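Nicotinate phosphoribosyltransferase (Saccharomyces cerevisiae, PDB 1VLP) catalyses the ATP-dependent transfer of phosphoribose from 5-phospho-alpha-D-ribose 1-diphosphate to nicotinate, the first step of NAD synthesis from nicotinic acid. Local coordinates at residues S252-A260 / T416-L424. Residues are numbered along the deposited sequence; the frame is centred on the assembly and turned at random. Where two conformers were deposited one is given.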
loop_
_atom_site.group_PDB
_atom_site.type_symbol
_atom_site.label_atom_id
_atom_site.label_comp_id
_atom_site.label_asym_id
_atom_site.label_seq_id
_atom_site.Cartn_x
_atom_site.Cartn_y
_atom_site.Cartn_z
ATOM N N SER A 252 -11.099 -15.607 4.648
ATOM C CA SER A 252 -10.596 -16.861 4.079
ATOM C C SER A 252 -10.216 -17.926 5.104
ATOM O O SER A 252 -10.158 -19.135 4.764
ATOM C CB SER A 252 -9.383 -16.583 3.228
ATOM O OG SER A 252 -9.770 -15.886 2.098
ATOM N N ILE A 253 -9.913 -17.495 6.326
ATOM C CA ILE A 253 -9.519 -18.422 7.366
ATOM C C ILE A 253 -10.631 -19.473 7.500
ATOM O O ILE A 253 -10.366 -20.656 7.451
ATOM C CB ILE A 253 -9.181 -17.712 8.698
ATOM C CG1 ILE A 253 -7.849 -16.973 8.579
ATOM C CG2 ILE A 253 -9.014 -18.722 9.803
ATOM C CD1 ILE A 253 -7.572 -15.989 9.650
ATOM N N SER A 254 -11.886 -19.065 7.610
ATOM C CA SER A 254 -12.931 -20.066 7.712
ATOM C C SER A 254 -14.058 -19.872 6.693
ATOM O O SER A 254 -15.055 -20.560 6.756
ATOM C CB SER A 254 -13.451 -20.112 9.154
ATOM O OG SER A 254 -13.575 -18.794 9.672
ATOM N N GLU A 255 -13.859 -18.957 5.745
ATOM C CA GLU A 255 -14.832 -18.680 4.696
ATOM C C GLU A 255 -16.183 -18.156 5.236
ATOM O O GLU A 255 -17.227 -18.328 4.615
ATOM C CB GLU A 255 -14.952 -19.877 3.738
ATOM C CG GLU A 255 -13.636 -20.116 2.972
ATOM C CD GLU A 255 -13.817 -21.015 1.774
ATOM O OE1 GLU A 255 -14.377 -22.126 1.926
ATOM O OE2 GLU A 255 -13.404 -20.610 0.671
ATOM N N ASP A 256 -16.139 -17.483 6.391
ATOM C CA ASP A 256 -17.280 -16.733 6.857
ATOM C C ASP A 256 -17.189 -15.314 6.265
ATOM O O ASP A 256 -16.657 -14.377 6.909
ATOM C CB ASP A 256 -17.319 -16.654 8.392
ATOM C CG ASP A 256 -18.665 -16.133 8.908
ATOM O OD1 ASP A 256 -19.463 -15.558 8.115
ATOM O OD2 ASP A 256 -18.948 -16.340 10.104
ATOM N N TYR A 257 -17.722 -15.153 5.047
ATOM C CA TYR A 257 -17.702 -13.856 4.410
ATOM C C TYR A 257 -18.813 -13.004 4.965
ATOM O O TYR A 257 -18.655 -11.796 5.048
ATOM C CB TYR A 257 -17.815 -13.960 2.889
ATOM C CG TYR A 257 -16.529 -14.445 2.263
ATOM C CD1 TYR A 257 -16.197 -15.806 2.277
ATOM C CD2 TYR A 257 -15.626 -13.545 1.690
ATOM C CE1 TYR A 257 -15.012 -16.239 1.697
ATOM C CE2 TYR A 257 -14.458 -13.962 1.131
ATOM C CZ TYR A 257 -14.156 -15.313 1.124
ATOM O OH TYR A 257 -12.968 -15.717 0.576
ATOM N N LEU A 258 -19.915 -13.648 5.342
ATOM C CA LEU A 258 -21.103 -12.932 5.871
ATOM C C LEU A 258 -20.722 -12.052 7.082
ATOM O O LEU A 258 -21.263 -10.974 7.244
ATOM C CB LEU A 258 -22.204 -13.922 6.254
ATOM C CG LEU A 258 -23.583 -13.339 6.600
ATOM C CD1 LEU A 258 -24.179 -12.610 5.397
ATOM C CD2 LEU A 258 -24.522 -14.436 7.076
ATOM N N HIS A 259 -19.803 -12.517 7.922
ATOM C CA HIS A 259 -19.418 -11.751 9.100
ATOM C C HIS A 259 -18.013 -11.182 9.072
ATOM O O HIS A 259 -17.549 -10.676 10.079
ATOM C CB HIS A 259 -19.599 -12.604 10.351
ATOM C CG HIS A 259 -20.965 -13.197 10.469
ATOM N ND1 HIS A 259 -21.198 -14.551 10.375
ATOM C CD2 HIS A 259 -22.174 -12.617 10.662
ATOM C CE1 HIS A 259 -22.493 -14.781 10.528
ATOM N NE2 HIS A 259 -23.106 -13.624 10.697
ATOM N N ALA A 260 -17.338 -11.255 7.925
ATOM C CA ALA A 260 -15.913 -10.902 7.828
ATOM C C ALA A 260 -15.639 -9.403 8.076
ATOM O O ALA A 260 -14.691 -9.076 8.778
ATOM C CB ALA A 260 -15.373 -11.296 6.487
ATOM N N THR A 416 -15.293 -18.760 -6.352
ATOM C CA THR A 416 -15.371 -18.218 -5.007
ATOM C C THR A 416 -16.024 -16.850 -5.038
ATOM O O THR A 416 -16.885 -16.532 -4.202
ATOM C CB THR A 416 -13.977 -18.150 -4.364
ATOM O OG1 THR A 416 -13.411 -19.483 -4.343
ATOM C CG2 THR A 416 -14.044 -17.605 -2.963
ATOM N N VAL A 417 -15.623 -16.040 -6.002
ATOM C CA VAL A 417 -16.152 -14.676 -6.135
ATOM C C VAL A 417 -17.684 -14.751 -6.375
ATOM O O VAL A 417 -18.482 -14.017 -5.749
ATOM C CB VAL A 417 -15.440 -13.919 -7.286
ATOM C CG1 VAL A 417 -16.176 -12.634 -7.635
ATOM C CG2 VAL A 417 -13.945 -13.634 -6.922
ATOM N N LYS A 418 -18.096 -15.622 -7.306
ATOM C CA LYS A 418 -19.510 -15.885 -7.506
ATOM C C LYS A 418 -20.286 -16.302 -6.249
ATOM O O LYS A 418 -21.379 -15.753 -6.008
ATOM C CB LYS A 418 -19.686 -16.968 -8.573
ATOM C CG LYS A 418 -21.125 -17.374 -8.784
ATOM C CD LYS A 418 -21.283 -18.195 -10.029
ATOM C CE LYS A 418 -22.566 -18.992 -9.947
ATOM N NZ LYS A 418 -22.929 -19.490 -11.284
ATOM N N ARG A 419 -19.772 -17.283 -5.518
ATOM C CA ARG A 419 -20.367 -17.801 -4.287
ATOM C C ARG A 419 -20.528 -16.683 -3.242
ATOM O O ARG A 419 -21.541 -16.607 -2.564
ATOM C CB ARG A 419 -19.447 -18.817 -3.600
ATOM C CG ARG A 419 -19.313 -20.227 -4.164
ATOM C CD ARG A 419 -18.622 -21.205 -3.159
ATOM N NE ARG A 419 -17.484 -20.660 -2.368
ATOM C CZ ARG A 419 -17.572 -20.118 -1.148
ATOM N NH1 ARG A 419 -18.743 -19.990 -0.550
ATOM N NH2 ARG A 419 -16.487 -19.688 -0.516
ATOM N N VAL A 420 -19.495 -15.850 -3.106
ATOM C CA VAL A 420 -19.459 -14.749 -2.126
ATOM C C VAL A 420 -20.461 -13.653 -2.499
ATOM O O VAL A 420 -21.215 -13.187 -1.643
ATOM C CB VAL A 420 -18.019 -14.145 -1.931
ATOM C CG1 VAL A 420 -18.038 -12.872 -1.078
ATOM C CG2 VAL A 420 -17.101 -15.140 -1.283
ATOM N N LYS A 421 -20.509 -13.262 -3.768
ATOM C CA LYS A 421 -21.508 -12.277 -4.209
ATOM C C LYS A 421 -22.938 -12.713 -3.866
ATOM O O LYS A 421 -23.788 -11.884 -3.481
ATOM C CB LYS A 421 -21.387 -12.021 -5.696
ATOM C CG LYS A 421 -20.255 -11.128 -6.068
ATOM C CD LYS A 421 -20.036 -11.217 -7.557
ATOM C CE LYS A 421 -19.173 -10.157 -8.101
ATOM N NZ LYS A 421 -19.032 -10.414 -9.576
ATOM N N GLU A 422 -23.177 -14.021 -3.948
ATOM C CA GLU A 422 -24.469 -14.608 -3.598
ATOM C C GLU A 422 -24.703 -14.529 -2.096
ATOM O O GLU A 422 -25.734 -13.994 -1.671
ATOM C CB GLU A 422 -24.527 -16.053 -4.087
ATOM C CG GLU A 422 -24.539 -16.151 -5.614
ATOM C CD GLU A 422 -24.429 -17.582 -6.174
ATOM O OE1 GLU A 422 -24.275 -18.561 -5.386
ATOM O OE2 GLU A 422 -24.487 -17.709 -7.429
ATOM N N GLU A 423 -23.721 -14.996 -1.308
ATOM C CA GLU A 423 -23.793 -14.985 0.168
ATOM C C GLU A 423 -23.991 -13.577 0.729
ATOM O O GLU A 423 -24.714 -13.404 1.718
ATOM C CB GLU A 423 -22.587 -15.675 0.795
ATOM C CG GLU A 423 -22.512 -17.200 0.555
ATOM C CD GLU A 423 -21.153 -17.818 0.874
ATOM O OE1 GLU A 423 -20.288 -17.130 1.497
ATOM O OE2 GLU A 423 -20.944 -19.003 0.496
ATOM N N LEU A 424 -23.402 -12.578 0.081
ATOM C CA LEU A 424 -23.511 -11.171 0.516
ATOM C C LEU A 424 -24.682 -10.423 -0.111
ATOM O O LEU A 424 -24.864 -9.219 0.124
ATOM C CB LEU A 424 -22.196 -10.416 0.230
ATOM C CG LEU A 424 -21.028 -11.065 0.980
ATOM C CD1 LEU A 424 -19.776 -10.252 0.852
ATOM C CD2 LEU A 424 -21.381 -11.365 2.458
#
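Tyr-257 and Val-420 face each other, CA to CA 6.8 Å, where the loop linking helices 244-254 and 260-272 meets the side of helix 414-423; farther on, Leu-258 CA and Leu-424 CA come to 6.1 Å. Positive phi (62°) at Glu-255 turns the chain out of the first helix, and no hydrogen bond crosses between the segments. The flat phenol ring of Tyr-257 suits a branched valine: Val-420 CG2, beside the backbone N, is thereby set 3.5 Å from the ring centroid, only 4° off the normal, a CH-pi contact over one face, while CG1, anti to that N, touches the ring at CD2. Phe-285 meets the ring edge-to-face. An alanine in place of Tyr-257 would probably leave the Val-420 methyls without their aromatic partner and open a gap against the helix. Leu-424 extends the apolar patch, its CD2 packing 4.2 Å from Leu-258 CD1. On the more exposed side, Arg-419, in one of its two conformers, joins two acids: NH1 pairs closely with Glu-423 OE2 at 2.6 Å, one helical turn on, whereas NH2 makes a longer salt bridge of 3.4 Å to Glu-255 OE2, the Glu-255 carboxylate and Arg-419 guanidinium planes 56° apart. Away from the nicotinate site, this is helix-on-loop packing: an apolar patch edged by a salt-bridge network joins the last modelled helix, 414-423, to a helix-loop-helix connection.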